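PDB 1O5U: novel Thermotoga maritima enzyme TM1112 from Thermotoga maritima, which is of unknown function but belongs to the cupin family of small beta-barrel proteins and is probably an enzyme. Local coordinates for residues V60-E65 with Y70-G75; C86-K89 with P93-K96. All coordinates share one frame; numbering follows the deposited sequence.

Contact 1 lies within one sheet of the cupin barrel, whereas contact 2 runs between its two sheets. Contact 1 is a hairpin whose strands are joined by main-chain hydrogen bonds, with one face buried and the other, bearing Glu61 and Val71, nearer solvent. Contact 2 is wholly buried and works through side chains alone, chiefly where Trp88 meets Lys96. The two share a sheet, since strands 58-64 and 85-90 are neighbours in it: Thr63 O probably accepts from Arg87 N, and Glu61 N probably donates to Lys89 O. Val60 also packs on Trp88.

Contact 1 of 2, residues V60-E65 with Y70-G75; sequences VEVTTE and YVIEKG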
ATOM      1  N   VAL A  60       3.384  -6.400   4.735  1.00 37.55           N
ATOM      2  CA  VAL A  60       4.193  -6.463   3.540  1.00 38.20           C
ATOM      3  C   VAL A  60       5.496  -5.734   3.771  1.00 38.46           C
ATOM      4  O   VAL A  60       5.480  -4.683   4.406  1.00 39.15           O
ATOM      5  CB  VAL A  60       3.502  -5.772   2.354  1.00 39.81           C
ATOM      6  CG1 VAL A  60       4.270  -5.994   1.066  1.00 41.61           C
ATOM      7  CG2 VAL A  60       2.087  -6.293   2.198  1.00 40.57           C
ATOM      8  N   GLU A  61       6.598  -6.315   3.303  1.00 37.73           N
ATOM      9  CA  GLU A  61       7.917  -5.645   3.262  1.00 38.90           C
ATOM     10  C   GLU A  61       8.081  -5.142   1.802  1.00 38.61           C
ATOM     11  O   GLU A  61       8.054  -5.963   0.894  1.00 37.45           O
ATOM     12  CB  GLU A  61       9.057  -6.612   3.586  1.00 40.13           C
ATOM     13  CG  GLU A  61       9.179  -7.007   5.074  1.00 43.23           C
ATOM     14  CD  GLU A  61      10.148  -8.171   5.372  1.00 44.30           C
ATOM     15  OE1 GLU A  61      10.536  -8.945   4.446  1.00 47.06           O
ATOM     16  OE2 GLU A  61      10.486  -8.380   6.593  1.00 46.90           O
ATOM     17  N   VAL A  62       8.248  -3.840   1.598  1.00 37.23           N
ATOM     18  CA  VAL A  62       8.475  -3.310   0.227  1.00 38.44           C
ATOM     19  C   VAL A  62       9.953  -2.857   0.132  1.00 38.46           C
ATOM     20  O   VAL A  62      10.446  -2.218   1.023  1.00 37.48           O
ATOM     21  CB  VAL A  62       7.493  -2.191  -0.078  1.00 39.01           C
ATOM     22  CG1 VAL A  62       7.761  -1.556  -1.391  1.00 40.63           C
ATOM     23  CG2 VAL A  62       6.061  -2.682   0.003  1.00 40.47           C
ATOM     24  N   THR A  63      10.672  -3.258  -0.925  1.00 38.13           N
ATOM     25  CA  THR A  63      12.028  -2.805  -1.184  1.00 37.25           C
ATOM     26  C   THR A  63      11.986  -2.128  -2.543  1.00 36.92           C
ATOM     27  O   THR A  63      11.625  -2.768  -3.527  1.00 35.61           O
ATOM     28  CB  THR A  63      13.000  -3.985  -1.242  1.00 37.54           C
ATOM     29  OG1 THR A  63      12.953  -4.687   0.017  1.00 39.12           O
ATOM     30  CG2 THR A  63      14.415  -3.503  -1.350  1.00 38.84           C
ATOM     31  N   THR A  64      12.357  -0.858  -2.585  1.00 36.20           N
ATOM     32  CA  THR A  64      12.339  -0.110  -3.834  1.00 36.68           C
ATOM     33  C   THR A  64      13.541  -0.490  -4.701  1.00 36.24           C
ATOM     34  O   THR A  64      14.497  -1.126  -4.243  1.00 35.38           O
ATOM     35  CB  THR A  64      12.298   1.387  -3.595  1.00 36.29           C
ATOM     36  OG1 THR A  64      13.520   1.848  -3.009  1.00 37.11           O
ATOM     37  CG2 THR A  64      11.233   1.751  -2.646  1.00 36.92           C
ATOM     38  N   GLU A  65      13.498  -0.091  -5.962  1.00 37.18           N
ATOM     39  CA  GLU A  65      14.596  -0.387  -6.874  1.00 38.53           C
ATOM     40  C   GLU A  65      15.947   0.068  -6.342  1.00 39.13           C
ATOM     41  O   GLU A  65      16.976  -0.603  -6.563  1.00 38.95           O
ATOM     42  CB  GLU A  65      14.342   0.319  -8.204  1.00 38.97           C
ATOM     43  CG  GLU A  65      15.121  -0.243  -9.353  1.00 39.91           C
ATOM     44  CD  GLU A  65      14.814   0.509 -10.628  1.00 40.81           C
ATOM     45  OE1 GLU A  65      14.127   1.585 -10.570  1.00 46.58           O
ATOM     46  OE2 GLU A  65      15.286   0.032 -11.680  1.00 47.82           O
ATOM     47  N   TYR A  70      10.685  -0.661   3.570  1.00 36.15           N
ATOM     48  CA  TYR A  70       9.524  -0.186   4.318  1.00 36.36           C
ATOM     49  C   TYR A  70       8.713  -1.422   4.689  1.00 37.14           C
ATOM     50  O   TYR A  70       8.797  -2.455   4.006  1.00 37.57           O
ATOM     51  CB  TYR A  70       8.643   0.636   3.390  1.00 37.25           C
ATOM     52  CG  TYR A  70       9.304   1.833   2.798  1.00 36.82           C
ATOM     53  CD1 TYR A  70       9.408   3.045   3.506  1.00 37.52           C
ATOM     54  CD2 TYR A  70       9.889   1.753   1.546  1.00 38.95           C
ATOM     55  CE1 TYR A  70      10.050   4.165   2.914  1.00 36.47           C
ATOM     56  CE2 TYR A  70      10.541   2.846   0.988  1.00 38.46           C
ATOM     57  CZ  TYR A  70      10.630   4.031   1.684  1.00 37.58           C
ATOM     58  OH  TYR A  70      11.268   5.080   1.078  1.00 38.20           O
ATOM     59  N   VAL A  71       7.972  -1.318   5.776  1.00 36.47           N
ATOM     60  CA  VAL A  71       6.979  -2.307   6.133  1.00 38.33           C
ATOM     61  C   VAL A  71       5.657  -1.559   6.172  1.00 38.69           C
ATOM     62  O   VAL A  71       5.549  -0.405   6.737  1.00 37.08           O
ATOM     63  CB  VAL A  71       7.301  -2.927   7.512  1.00 39.20           C
ATOM     64  CG1 VAL A  71       6.115  -3.742   8.070  1.00 42.58           C
ATOM     65  CG2 VAL A  71       8.510  -3.800   7.385  1.00 42.64           C
ATOM     66  N   ILE A  72       4.651  -2.205   5.623  1.00 39.38           N
ATOM     67  CA  ILE A  72       3.280  -1.686   5.721  1.00 40.64           C
ATOM     68  C   ILE A  72       2.401  -2.749   6.314  1.00 39.32           C
ATOM     69  O   ILE A  72       2.607  -3.936   6.078  1.00 38.01           O
ATOM     70  CB  ILE A  72       2.756  -1.221   4.382  1.00 42.40           C
ATOM     71  CG1 ILE A  72       2.899  -2.283   3.323  1.00 45.51           C
ATOM     72  CG2 ILE A  72       3.536   0.000   3.920  1.00 44.25           C
ATOM     73  CD1 ILE A  72       2.375  -1.836   1.926  1.00 46.92           C
ATOM     74  N   GLU A  73       1.485  -2.325   7.147  1.00 38.76           N
ATOM     75  CA  GLU A  73       0.667  -3.282   7.875  1.00 40.65           C
ATOM     76  C   GLU A  73      -0.687  -2.719   8.179  1.00 39.24           C
ATOM     77  O   GLU A  73      -0.981  -1.566   7.791  1.00 35.60           O
ATOM     78  CB  GLU A  73       1.395  -3.818   9.090  1.00 42.15           C
ATOM     79  CG  GLU A  73       1.772  -2.832  10.099  1.00 47.83           C
ATOM     80  CD  GLU A  73       2.870  -3.333  11.054  1.00 48.44           C
ATOM     81  OE1 GLU A  73       3.557  -4.441  10.906  1.00 54.39           O
ATOM     82  OE2 GLU A  73       3.015  -2.549  11.966  1.00 52.32           O
ATOM     83  N   LYS A  74      -1.535  -3.537   8.836  1.00 38.33           N
ATOM     84  CA  LYS A  74      -2.934  -3.166   9.046  1.00 37.39           C
ATOM     85  C   LYS A  74      -3.015  -1.772   9.632  1.00 36.40           C
ATOM     86  O   LYS A  74      -2.335  -1.434  10.620  1.00 35.95           O
ATOM     87  CB  LYS A  74      -3.602  -4.203   9.977  1.00 38.17           C
ATOM     88  CG  LYS A  74      -5.018  -3.901  10.333  1.00 39.42           C
ATOM     89  CD  LYS A  74      -5.548  -5.044  11.227  1.00 39.85           C
ATOM     90  CE  LYS A  74      -7.011  -4.844  11.594  1.00 44.18           C
ATOM     91  NZ  LYS A  74      -7.391  -5.725  12.746  1.00 48.28           N
ATOM     92  N   GLY A  75      -3.922  -0.991   9.095  1.00 35.92           N
ATOM     93  CA  GLY A  75      -4.184   0.370   9.606  1.00 36.31           C
ATOM     94  C   GLY A  75      -3.364   1.447   8.981  1.00 36.69           C
ATOM     95  O   GLY A  75      -3.619   2.624   9.212  1.00 36.21           O
TER
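Val60 and Val62 pair with Ile72 and Tyr70 in a beta hairpin of the cupin barrel, made by strands 58-64 and 69-73, the latter an outermost strand of its sheet. The short strand segments run antiparallel at 147°, and their backbones form two hydrogen-bonded pairs flanking the non-hydrogen-bonded pair Glu61-Val71. Val60 and Ile72 exchange two bonds, each 2.9 Å between the N of one and the O of the other. Val62 N gives a shorter bond of 2.8 Å to Tyr70 O, with the donor tilted 29° from the carbonyl plane, while Tyr70 N returns one to Val62 O. At the middle pair, the CA-H of Val71 leans on Val60 O and that of Glu61 on Tyr70 O.

Apolar contacts follow the two faces. On the inner face, chi1 of 52° places Ile72 CG1 between its own backbone N and carbonyl carbon, and from there it lies against Val60 CB at 3.7 Å; Ile72 CD1 extends the contact toward Val62 CG2. Strand 85-90 continues this face through Trp88. On the other face, Glu61 and Val71 stand side by side, pointing the same way.

Thr64 turns its OG1 to Asp66 OD1 and Lys68 N in the hairpin turn. Its methyl carbon CG2 meets the edge of the Tyr70 ring, in plane, 3.9 Å from CE2.

Contact 2 of 2, residues C86-K89 with P93-K96; sequences CRWK and PVRK
Trp88 reaches across the barrel interior from strand 85-90 and presents the far end of its indole to Val94 and Lys96 of strand 93-100. A chi1 of -83° sets its CG anti to the carbonyl carbon, and chi2 of 49° turns the six-membered ring toward strand 93-100, so that CZ3, CH2 and CZ2 make the contact. Val94 comes to the ring edge, near its plane; in the conformer described its CG2 is 4.5 Å from Trp88 CZ3, a doubtful contact because the side chain is modelled in two positions. Strand 35-38 also touches this valine, through Trp36 and Lys38.

Lys96 enters from the opposite direction. With chi1 at 68° its CG sits between the backbone N and the carbonyl carbon, and beyond CG the chain is extended, carrying NZ deep into the interior. There Lys96 NZ lies 3.5 Å from Trp88 CH2 and 3.9 Å from Trp88 CZ2, approaching the ring obliquely. NZ is covalently linked to C1 of an unidentified ligand, and along its length the lysine chain touches Trp36, Cys53 and Ile55.

The indole is held from several further directions. Cys86 SG lies at its edge, in plane; Phe43 and Trp36 also meet it, the latter nearly perpendicular. Its NE1 makes a weak hydrogen bond to Tyr47 OH.

Here the two sheets face one another through side chains, and aromatic rings beside a lysine linked to an unidentified group, probably from the crystallisation liquor, are consistent with an interior pocket, the place where cupin barrels commonly hold their active sites.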
ATOM      1  N   CYS A  86       9.433  -1.495  -7.455  1.00 39.03           N
ATOM      2  CA  CYS A  86       9.743  -2.082  -6.182  1.00 39.03           C
ATOM      3  C   CYS A  86       9.401  -3.536  -6.191  1.00 39.37           C
ATOM      4  O   CYS A  86       8.888  -4.065  -7.182  1.00 40.66           O
ATOM      5  CB  CYS A  86       8.964  -1.374  -5.069  1.00 38.35           C
ATOM      6  SG  CYS A  86       7.175  -1.530  -5.213  1.00 40.74           S
ATOM      7  N   ARG A  87       9.748  -4.202  -5.098  1.00 39.60           N
ATOM      8  CA  ARG A  87       9.372  -5.593  -4.897  1.00 39.67           C
ATOM      9  C   ARG A  87       8.577  -5.659  -3.624  1.00 38.58           C
ATOM     10  O   ARG A  87       8.979  -5.076  -2.622  1.00 36.21           O
ATOM     11  CB  ARG A  87      10.610  -6.450  -4.772  1.00 39.88           C
ATOM     12  CG  ARG A  87      10.334  -7.951  -4.721  1.00 41.52           C
ATOM     13  CD  ARG A  87      11.505  -8.749  -5.229  1.00 44.42           C
ATOM     14  NE  ARG A  87      11.270 -10.193  -5.223  1.00 47.92           N
ATOM     15  CZ  ARG A  87      10.803 -10.907  -6.257  1.00 48.54           C
ATOM     16  NH1 ARG A  87      10.498 -10.340  -7.402  1.00 49.05           N
ATOM     17  NH2 ARG A  87      10.638 -12.213  -6.126  1.00 49.00           N
ATOM     18  N   TRP A  88       7.423  -6.309  -3.701  1.00 38.80           N
ATOM     19  CA  TRP A  88       6.577  -6.629  -2.575  1.00 38.53           C
ATOM     20  C   TRP A  88       6.884  -8.016  -2.033  1.00 39.01           C
ATOM     21  O   TRP A  88       6.973  -8.985  -2.800  1.00 37.71           O
ATOM     22  CB  TRP A  88       5.090  -6.610  -2.997  1.00 38.92           C
ATOM     23  CG  TRP A  88       4.444  -5.243  -3.009  1.00 37.84           C
ATOM     24  CD1 TRP A  88       4.935  -4.124  -3.586  1.00 37.96           C
ATOM     25  CD2 TRP A  88       3.186  -4.882  -2.435  1.00 39.39           C
ATOM     26  NE1 TRP A  88       4.064  -3.075  -3.394  1.00 39.12           N
ATOM     27  CE2 TRP A  88       2.977  -3.512  -2.698  1.00 39.18           C
ATOM     28  CE3 TRP A  88       2.187  -5.579  -1.752  1.00 40.17           C
ATOM     29  CZ2 TRP A  88       1.880  -2.843  -2.248  1.00 40.05           C
ATOM     30  CZ3 TRP A  88       1.083  -4.908  -1.340  1.00 38.45           C
ATOM     31  CH2 TRP A  88       0.929  -3.556  -1.575  1.00 40.16           C
ATOM     32  N   LYS A  89       7.029  -8.121  -0.714  1.00 38.10           N
ATOM     33  CA  LYS A  89       7.080  -9.425  -0.027  1.00 38.44           C
ATOM     34  C   LYS A  89       5.942  -9.477   0.958  1.00 38.33           C
ATOM     35  O   LYS A  89       5.977  -8.797   2.009  1.00 38.21           O
ATOM     36  CB  LYS A  89       8.409  -9.610   0.704  1.00 39.07           C
ATOM     37  CG  LYS A  89       8.580 -11.029   1.240  1.00 41.40           C
ATOM     38  CD  LYS A  89       9.951 -11.301   1.755  1.00 42.12           C
ATOM     39  CE  LYS A  89      10.017 -12.737   2.277  1.00 44.74           C
ATOM     40  NZ  LYS A  89      11.302 -13.047   2.982  1.00 45.95           N
ATOM     41  N   PRO A  93      -1.151 -12.403   4.632  1.00 37.74           N
ATOM     42  CA  PRO A  93      -2.091 -12.084   3.548  1.00 37.72           C
ATOM     43  C   PRO A  93      -2.699 -10.702   3.656  1.00 38.03           C
ATOM     44  O   PRO A  93      -3.220 -10.312   4.721  1.00 37.70           O
ATOM     45  CB  PRO A  93      -3.156 -13.175   3.681  1.00 38.99           C
ATOM     46  CG  PRO A  93      -2.452 -14.265   4.303  1.00 38.41           C
ATOM     47  CD  PRO A  93      -1.392 -13.747   5.185  1.00 38.01           C
ATOM     48  N   VAL A  94      -2.681  -9.985   2.537  1.00 37.40           N
ATOM     49  CA  VAL A  94      -3.039  -8.552   2.507  1.00 37.55           C
ATOM     50  C   VAL A  94      -4.415  -8.365   1.959  1.00 38.31           C
ATOM     51  O   VAL A  94      -4.808  -9.094   1.048  1.00 37.95           O
ATOM     52  CB  VAL A  94      -1.955  -7.633   1.899  0.65 39.44           C
ATOM     53  CG1 VAL A  94      -0.713  -7.773   2.671  0.65 42.21           C
ATOM     54  CG2 VAL A  94      -1.668  -7.906   0.478  0.65 40.89           C
ATOM     55  N   ARG A  95      -5.170  -7.441   2.566  1.00 37.56           N
ATOM     56  CA  ARG A  95      -6.438  -6.913   2.038  1.00 37.87           C
ATOM     57  C   ARG A  95      -6.374  -5.412   2.144  1.00 37.67           C
ATOM     58  O   ARG A  95      -6.045  -4.867   3.188  1.00 37.05           O
ATOM     59  CB  ARG A  95      -7.655  -7.437   2.780  1.00 37.22           C
ATOM     60  CG  ARG A  95      -8.939  -6.919   2.268  1.00 38.81           C
ATOM     61  CD  ARG A  95     -10.166  -7.555   2.911  1.00 40.76           C
ATOM     62  NE  ARG A  95     -10.149  -8.994   2.774  1.00 40.02           N
ATOM     63  CZ  ARG A  95     -10.444  -9.856   3.719  1.00 43.91           C
ATOM     64  NH1 ARG A  95     -10.349 -11.142   3.453  1.00 42.34           N
ATOM     65  NH2 ARG A  95     -10.827  -9.465   4.925  1.00 45.64           N
ATOM     66  N   LYS A  96      -6.653  -4.715   1.051  1.00 37.43           N
ATOM     67  CA  LYS A  96      -6.565  -3.255   1.070  1.00 37.11           C
ATOM     68  C   LYS A  96      -7.595  -2.622   0.178  1.00 37.30           C
ATOM     69  O   LYS A  96      -8.083  -3.255  -0.802  1.00 36.20           O
ATOM     70  CB  LYS A  96      -5.164  -2.813   0.637  1.00 38.76           C
ATOM     71  CG  LYS A  96      -4.844  -3.080  -0.760  1.00 40.56           C
ATOM     72  CD  LYS A  96      -3.367  -2.853  -1.084  1.00 39.35           C
ATOM     73  CE  LYS A  96      -3.224  -2.478  -2.554  1.00 42.96           C
ATOM     74  NZ  LYS A  96      -1.875  -1.847  -2.779  1.00 44.78           N
TER